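Local structure of Thiol:disulfide interchange protein DsbA (Neisseria meningitidis MC58, 3HZ8) at residues Val26-Phe32 with Val155-Gly161; Arg75-Ala79 with Tyr131-Gln137. The protein probably acts as a periplasmic thiol-disulfide oxidoreductase of the DsbA type, exchanging disulfide bonds with its partner proteins. The protein carries 1 engineered substitution. All blocks are in the same frame, centred on the assembly; numbering follows the deposited sequence. Where two conformers were deposited one is given.

Contact 1: residues Val26-Phe32 with Val155-Gly161. Engineered in segment 155-161: Val155 (natural residue Thr).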
loop_
_atom_site.group_PDB
_atom_site.type_symbol
_atom_site.label_atom_id
_atom_site.label_comp_id
_atom_site.label_asym_id
_atom_site.label_seq_id
_atom_site.Cartn_x
_atom_site.Cartn_y
_atom_site.Cartn_z
ATOM N N VAL A 26 -1.663 -1.173 -15.358
ATOM C CA VAL A 26 -0.422 -0.666 -14.769
ATOM C C VAL A 26 -0.624 -0.538 -13.263
ATOM O O VAL A 26 -1.343 0.343 -12.785
ATOM C CB VAL A 26 -0.012 0.706 -15.348
ATOM C CG1 VAL A 26 1.275 1.191 -14.709
ATOM C CG2 VAL A 26 0.146 0.636 -16.868
ATOM N N GLU A 27 0.015 -1.432 -12.519
ATOM C CA GLU A 27 -0.105 -1.450 -11.064
ATOM C C GLU A 27 0.892 -0.489 -10.416
ATOM O O GLU A 27 2.050 -0.441 -10.817
ATOM C CB GLU A 27 0.168 -2.859 -10.541
ATOM C CG GLU A 27 0.005 -3.007 -9.047
ATOM C CD GLU A 27 0.159 -4.438 -8.600
ATOM O OE1 GLU A 27 -0.801 -5.210 -8.772
ATOM O OE2 GLU A 27 1.228 -4.789 -8.078
ATOM N N VAL A 28 0.421 0.262 -9.422
ATOM C CA VAL A 28 1.286 1.043 -8.529
ATOM C C VAL A 28 1.120 0.383 -7.168
ATOM O O VAL A 28 0.018 0.399 -6.604
ATOM C CB VAL A 28 0.876 2.539 -8.467
ATOM C CG1 VAL A 28 1.798 3.309 -7.521
ATOM C CG2 VAL A 28 0.909 3.158 -9.873
ATOM N N LEU A 29 2.202 -0.229 -6.669
ATOM C CA LEU A 29 2.150 -1.011 -5.433
ATOM C C LEU A 29 2.910 -0.287 -4.318
ATOM O O LEU A 29 4.087 0.012 -4.487
ATOM C CB LEU A 29 2.737 -2.410 -5.682
ATOM C CG LEU A 29 3.198 -3.269 -4.508
ATOM C CD1 LEU A 29 2.103 -3.463 -3.482
ATOM C CD2 LEU A 29 3.709 -4.611 -5.031
ATOM N N GLU A 30 2.237 0.022 -3.211
ATOM C CA GLU A 30 2.896 0.590 -2.040
ATOM C C GLU A 30 2.965 -0.438 -0.921
ATOM O O GLU A 30 1.930 -0.921 -0.473
ATOM C CB GLU A 30 2.148 1.839 -1.526
ATOM C CG GLU A 30 2.887 2.541 -0.376
ATOM C CD GLU A 30 1.994 3.377 0.522
ATOM O OE1 GLU A 30 0.769 3.274 0.410
ATOM O OE2 GLU A 30 2.531 4.120 1.364
ATOM N N PHE A 31 4.178 -0.751 -0.467
ATOM C CA PHE A 31 4.367 -1.447 0.817
ATOM C C PHE A 31 4.471 -0.394 1.915
ATOM O O PHE A 31 5.170 0.607 1.740
ATOM C CB PHE A 31 5.636 -2.307 0.814
ATOM C CG PHE A 31 5.543 -3.528 -0.073
ATOM C CD1 PHE A 31 4.980 -4.702 0.408
ATOM C CD2 PHE A 31 6.060 -3.519 -1.368
ATOM C CE1 PHE A 31 4.902 -5.852 -0.396
ATOM C CE2 PHE A 31 5.999 -4.668 -2.171
ATOM C CZ PHE A 31 5.410 -5.832 -1.677
ATOM N N PHE A 32 3.798 -0.620 3.042
ATOM C CA PHE A 32 3.745 0.377 4.106
ATOM C C PHE A 32 3.554 -0.329 5.439
ATOM O O PHE A 32 3.364 -1.549 5.489
ATOM C CB PHE A 32 2.575 1.364 3.878
ATOM C CG PHE A 32 1.210 0.752 4.126
ATOM C CD1 PHE A 32 0.527 1.012 5.317
ATOM C CD2 PHE A 32 0.638 -0.123 3.202
ATOM C CE1 PHE A 32 -0.712 0.424 5.579
ATOM C CE2 PHE A 32 -0.599 -0.734 3.457
ATOM C CZ PHE A 32 -1.279 -0.457 4.644
ATOM N N VAL A 155 10.026 0.713 4.581
ATOM C CA VAL A 155 8.748 1.285 4.175
ATOM C C VAL A 155 8.832 2.804 4.332
ATOM O O VAL A 155 9.542 3.298 5.210
ATOM C CB VAL A 155 7.560 0.721 5.000
ATOM C CG1 VAL A 155 7.297 -0.713 4.620
ATOM C CG2 VAL A 155 7.802 0.846 6.504
ATOM N N PRO A 156 8.127 3.552 3.480
ATOM C CA PRO A 156 7.331 3.071 2.351
ATOM C C PRO A 156 8.207 2.656 1.194
ATOM O O PRO A 156 9.285 3.218 1.002
ATOM C CB PRO A 156 6.500 4.292 1.945
ATOM C CG PRO A 156 7.287 5.479 2.432
ATOM C CD PRO A 156 8.086 5.022 3.635
ATOM N N THR A 157 7.739 1.666 0.435
ATOM C CA THR A 157 8.383 1.252 -0.822
ATOM C C THR A 157 7.295 1.269 -1.895
ATOM O O THR A 157 6.215 0.717 -1.683
ATOM C CB THR A 157 8.992 -0.180 -0.704
ATOM O OG1 THR A 157 10.124 -0.146 0.184
ATOM C CG2 THR A 157 9.454 -0.723 -2.066
ATOM N N VAL A 158 7.555 1.913 -3.032
ATOM C CA VAL A 158 6.571 1.941 -4.110
ATOM C C VAL A 158 7.184 1.323 -5.347
ATOM O O VAL A 158 8.281 1.701 -5.747
ATOM C CB VAL A 158 6.086 3.390 -4.412
ATOM C CG1 VAL A 158 5.141 3.418 -5.641
ATOM C CG2 VAL A 158 5.393 3.983 -3.178
ATOM N N ILE A 159 6.456 0.360 -5.921
ATOM C CA ILE A 159 6.891 -0.355 -7.104
ATOM C C ILE A 159 5.838 -0.234 -8.219
ATOM O O ILE A 159 4.650 -0.474 -7.992
ATOM C CB ILE A 159 7.179 -1.832 -6.744
ATOM C CG1 ILE A 159 8.432 -1.908 -5.863
ATOM C CG2 ILE A 159 7.329 -2.688 -7.997
ATOM C CD1 ILE A 159 8.444 -3.061 -4.888
ATOM N N VAL A 160 6.278 0.141 -9.418
ATOM C CA VAL A 160 5.367 0.315 -10.548
ATOM C C VAL A 160 5.539 -0.811 -11.552
ATOM O O VAL A 160 6.653 -1.187 -11.879
ATOM C CB VAL A 160 5.595 1.685 -11.239
ATOM C CG1 VAL A 160 4.614 1.911 -12.385
ATOM C CG2 VAL A 160 5.478 2.805 -10.199
ATOM N N GLY A 161 4.432 -1.358 -12.034
ATOM C CA GLY A 161 4.511 -2.382 -13.076
ATOM C C GLY A 161 5.175 -3.666 -12.625
ATOM O O GLY A 161 5.702 -4.412 -13.458
HETATM O O HOH W 1 3.688 -2.937 -9.174
#
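Val28 overlaps Val158 on a face of the sheet dominated by valines, Val28 CG1 meeting Val158 CG1 at 3.8 Å, while Val26 CG1 touches Val160 CG1 at 4.1 Å. Glu30 shares this face, its CG against Val158 CG2 and its carboxylate end beside the ring of Pro156. Helix 171-191 packs on Val26, Val28 and Val160, and Leu42 and Leu46 of helix 37-50 pack on Glu30. Leu29, Phe31, Thr157 and Ile159 point to the other face. With CG anti to the carbonyl carbon (chi1 -70°), the Phe31 ring lies over Leu29 CD1. In one of the two modelled conformers of Ile159, its CD1 lies near the plane of the Phe31 ring, 4.0 Å from Phe31 CE2.

These are neighbouring antiparallel strands in the central sheet of the thioredoxin fold, where 26-32 leads to the redox-active disulfide Cys36-Cys39 and 155-161 starts with a cis peptide bond before Pro156. That cis-proline is a hallmark of the thioredoxin family, and here its side chain touches Cys39. The engineered Val155 just before it sets CG1 3.8 Å from Phe32 CA.

Leu29 and Ile159 form a hydrogen-bonded pair, with both N-to-O distances 2.8 Å; Phe31 and Thr157 do the same, but the bond from Thr157 N to Phe31 O is longer, at 3.1 Å. Beyond Val160 the chain turns at Gly161, which has a positive phi of 65°, and its N still donates to Glu27 O at 2.8 Å. Water 1 lies within hydrogen-bonding reach of Ile159 O and, at longer range, of Glu27 OE2, and the Glu27 carboxylate also forms a salt bridge with Arg60 of the neighbouring strand 57-63.

Contact 2: residues Arg75-Ala79 with Tyr131-Gln137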
loop_
_atom_site.group_PDB
_atom_site.type_symbol
_atom_site.label_atom_id
_atom_site.label_comp_id
_atom_site.label_asym_id
_atom_site.label_seq_id
_atom_site.Cartn_x
_atom_site.Cartn_y
_atom_site.Cartn_z
ATOM N N ARG A 75 -3.678 -7.791 8.924
ATOM C CA ARG A 75 -5.093 -8.165 8.866
ATOM C C ARG A 75 -6.011 -6.935 8.875
ATOM O O ARG A 75 -7.044 -6.916 8.187
ATOM C CB ARG A 75 -5.456 -9.108 10.015
ATOM C CG ARG A 75 -6.732 -9.885 9.726
ATOM C CD ARG A 75 -7.019 -10.987 10.735
ATOM N NE ARG A 75 -8.170 -11.751 10.275
ATOM C CZ ARG A 75 -8.731 -12.758 10.940
ATOM N NH1 ARG A 75 -8.249 -13.132 12.117
ATOM N NH2 ARG A 75 -9.787 -13.383 10.417
ATOM N N LEU A 76 -5.644 -5.917 9.657
ATOM C CA LEU A 76 -6.335 -4.620 9.597
ATOM C C LEU A 76 -6.263 -4.002 8.202
ATOM O O LEU A 76 -7.278 -3.519 7.693
ATOM C CB LEU A 76 -5.772 -3.641 10.634
ATOM C CG LEU A 76 -6.345 -2.217 10.610
ATOM C CD1 LEU A 76 -7.869 -2.216 10.691
ATOM C CD2 LEU A 76 -5.721 -1.358 11.685
ATOM N N ALA A 77 -5.067 -3.974 7.606
ATOM C CA ALA A 77 -4.911 -3.416 6.256
ATOM C C ALA A 77 -5.808 -4.171 5.271
ATOM O O ALA A 77 -6.498 -3.553 4.431
ATOM C CB ALA A 77 -3.456 -3.472 5.818
ATOM N N ALA A 78 -5.812 -5.499 5.389
ATOM C CA ALA A 78 -6.665 -6.352 4.568
ATOM C C ALA A 78 -8.128 -5.955 4.755
ATOM O O ALA A 78 -8.845 -5.751 3.780
ATOM C CB ALA A 78 -6.449 -7.801 4.938
ATOM N N ALA A 79 -8.555 -5.810 6.007
ATOM C CA ALA A 79 -9.947 -5.474 6.306
ATOM C C ALA A 79 -10.371 -4.119 5.725
ATOM O O ALA A 79 -11.508 -3.964 5.252
ATOM C CB ALA A 79 -10.158 -5.493 7.812
ATOM N N TYR A 131 -12.426 -7.850 9.240
ATOM C CA TYR A 131 -11.340 -8.346 10.077
ATOM C C TYR A 131 -11.651 -9.755 10.581
ATOM O O TYR A 131 -10.776 -10.616 10.625
ATOM C CB TYR A 131 -11.063 -7.404 11.263
ATOM C CG TYR A 131 -9.962 -7.908 12.184
ATOM C CD1 TYR A 131 -8.629 -7.515 12.000
ATOM C CD2 TYR A 131 -10.243 -8.807 13.220
ATOM C CE1 TYR A 131 -7.624 -7.991 12.836
ATOM C CE2 TYR A 131 -9.240 -9.285 14.053
ATOM C CZ TYR A 131 -7.935 -8.872 13.855
ATOM O OH TYR A 131 -6.945 -9.350 14.678
ATOM N N GLU A 132 -12.910 -9.989 10.933
ATOM C CA GLU A 132 -13.297 -11.271 11.498
ATOM C C GLU A 132 -13.532 -12.357 10.446
ATOM O O GLU A 132 -13.740 -13.518 10.792
ATOM C CB GLU A 132 -14.505 -11.101 12.419
ATOM C CG GLU A 132 -14.175 -10.218 13.622
ATOM C CD GLU A 132 -14.683 -10.770 14.945
ATOM O OE1 GLU A 132 -15.287 -9.989 15.707
ATOM O OE2 GLU A 132 -14.485 -11.979 15.218
ATOM N N SER A 133 -13.471 -11.980 9.169
ATOM C CA SER A 133 -13.708 -12.917 8.070
ATOM C C SER A 133 -12.441 -13.680 7.675
ATOM O O SER A 133 -11.325 -13.168 7.830
ATOM C CB SER A 133 -14.268 -12.174 6.854
ATOM O OG SER A 133 -13.252 -11.413 6.226
ATOM N N PRO A 134 -12.601 -14.901 7.124
ATOM C CA PRO A 134 -11.420 -15.634 6.686
ATOM C C PRO A 134 -10.632 -14.934 5.562
ATOM O O PRO A 134 -9.433 -15.156 5.489
ATOM C CB PRO A 134 -11.991 -16.963 6.171
ATOM C CG PRO A 134 -13.329 -17.075 6.815
ATOM C CD PRO A 134 -13.837 -15.677 6.909
ATOM N N GLU A 135 -11.303 -14.135 4.715
ATOM C CA GLU A 135 -10.645 -13.365 3.628
ATOM C C GLU A 135 -9.471 -12.550 4.191
ATOM O O GLU A 135 -8.353 -12.625 3.664
ATOM C CB GLU A 135 -11.651 -12.485 2.833
ATOM C CG GLU A 135 -11.057 -11.756 1.576
ATOM C CD GLU A 135 -12.026 -10.793 0.830
ATOM O OE1 GLU A 135 -13.252 -11.020 0.821
ATOM O OE2 GLU A 135 -11.550 -9.794 0.231
ATOM N N SER A 136 -9.704 -11.821 5.288
ATOM C CA SER A 136 -8.651 -10.978 5.875
ATOM C C SER A 136 -7.442 -11.768 6.408
ATOM O O SER A 136 -6.301 -11.307 6.310
ATOM C CB SER A 136 -9.221 -10.030 6.935
ATOM O OG SER A 136 -9.570 -10.711 8.127
ATOM N N GLN A 137 -7.675 -12.965 6.944
ATOM C CA GLN A 137 -6.583 -13.813 7.414
ATOM C C GLN A 137 -5.703 -14.259 6.242
ATOM O O GLN A 137 -4.479 -14.361 6.372
ATOM C CB GLN A 137 -7.125 -15.034 8.180
ATOM C CG GLN A 137 -6.048 -15.919 8.814
ATOM C CD GLN A 137 -6.585 -16.933 9.833
ATOM O OE1 GLN A 137 -7.624 -16.720 10.460
ATOM N NE2 GLN A 137 -5.857 -18.033 10.009
HETATM O O HOH W 2 -10.051 -16.067 11.054
#
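The guanidinium of Arg75 has Tyr131 O over one face and Gln137 CB over the other, with Ser136 OG and Ser133 O at its edge. Its plane is turned 29° from that of the Tyr131 ring, and CZ stands 4.8 Å from the ring centroid, over the face, in a cation-pi contact. Arg75 CD makes a CH-pi contact with the same face. An extended chain from CG to NE carries the group across the tyrosine at about a right angle.

In the guanidinium plane, NE donates to Ser136 OG at 2.8 Å and NH2 donates to Ser133 O at 3.0 Å. The second donor comes from above the carbonyl plane, 57° out of it. Water 2 links NH2 to Gln137 OE1. Farther along helix 71-83 two alanines make the close approach: Ala79 CB lies 4.0 Å from Tyr131 CB, and Ala78 CB rests on Ser136 O.

Arg75 thus ties helix 71-83 to the break between helices 124-132 and 134-149, in the helical part inserted into the thioredoxin fold of DsbA proteins. Ser136 OG also lies in hydrogen-bonding contact with Ala130 O of helix 124-132, while accepting from Arg75 NE. With two carbonyl oxygens and a hydroxyl around it, the arginine's positive charge is probably stabilised by dipoles and the aromatic face.

Contact 1 lies in the core, its centre about 6 Å from that of the chain, whereas contact 2 sits about 15 Å out and is partly open at the surface. They share no helix or strand, yet the chain closes contact 2 inside the long excursion between the strands of contact 1, and helix 134-149 runs on toward strand 157-160. Main-chain bonding and aliphatic overlap hold 26-32 to 155-161; at 75-79 with 131-137 a single arginine supplies both direct hydrogen bonds. The two meet where Phe32 CZ lies 3.9 Å from Ala77 CB, packing the end of the sheet strand against helix 71-83.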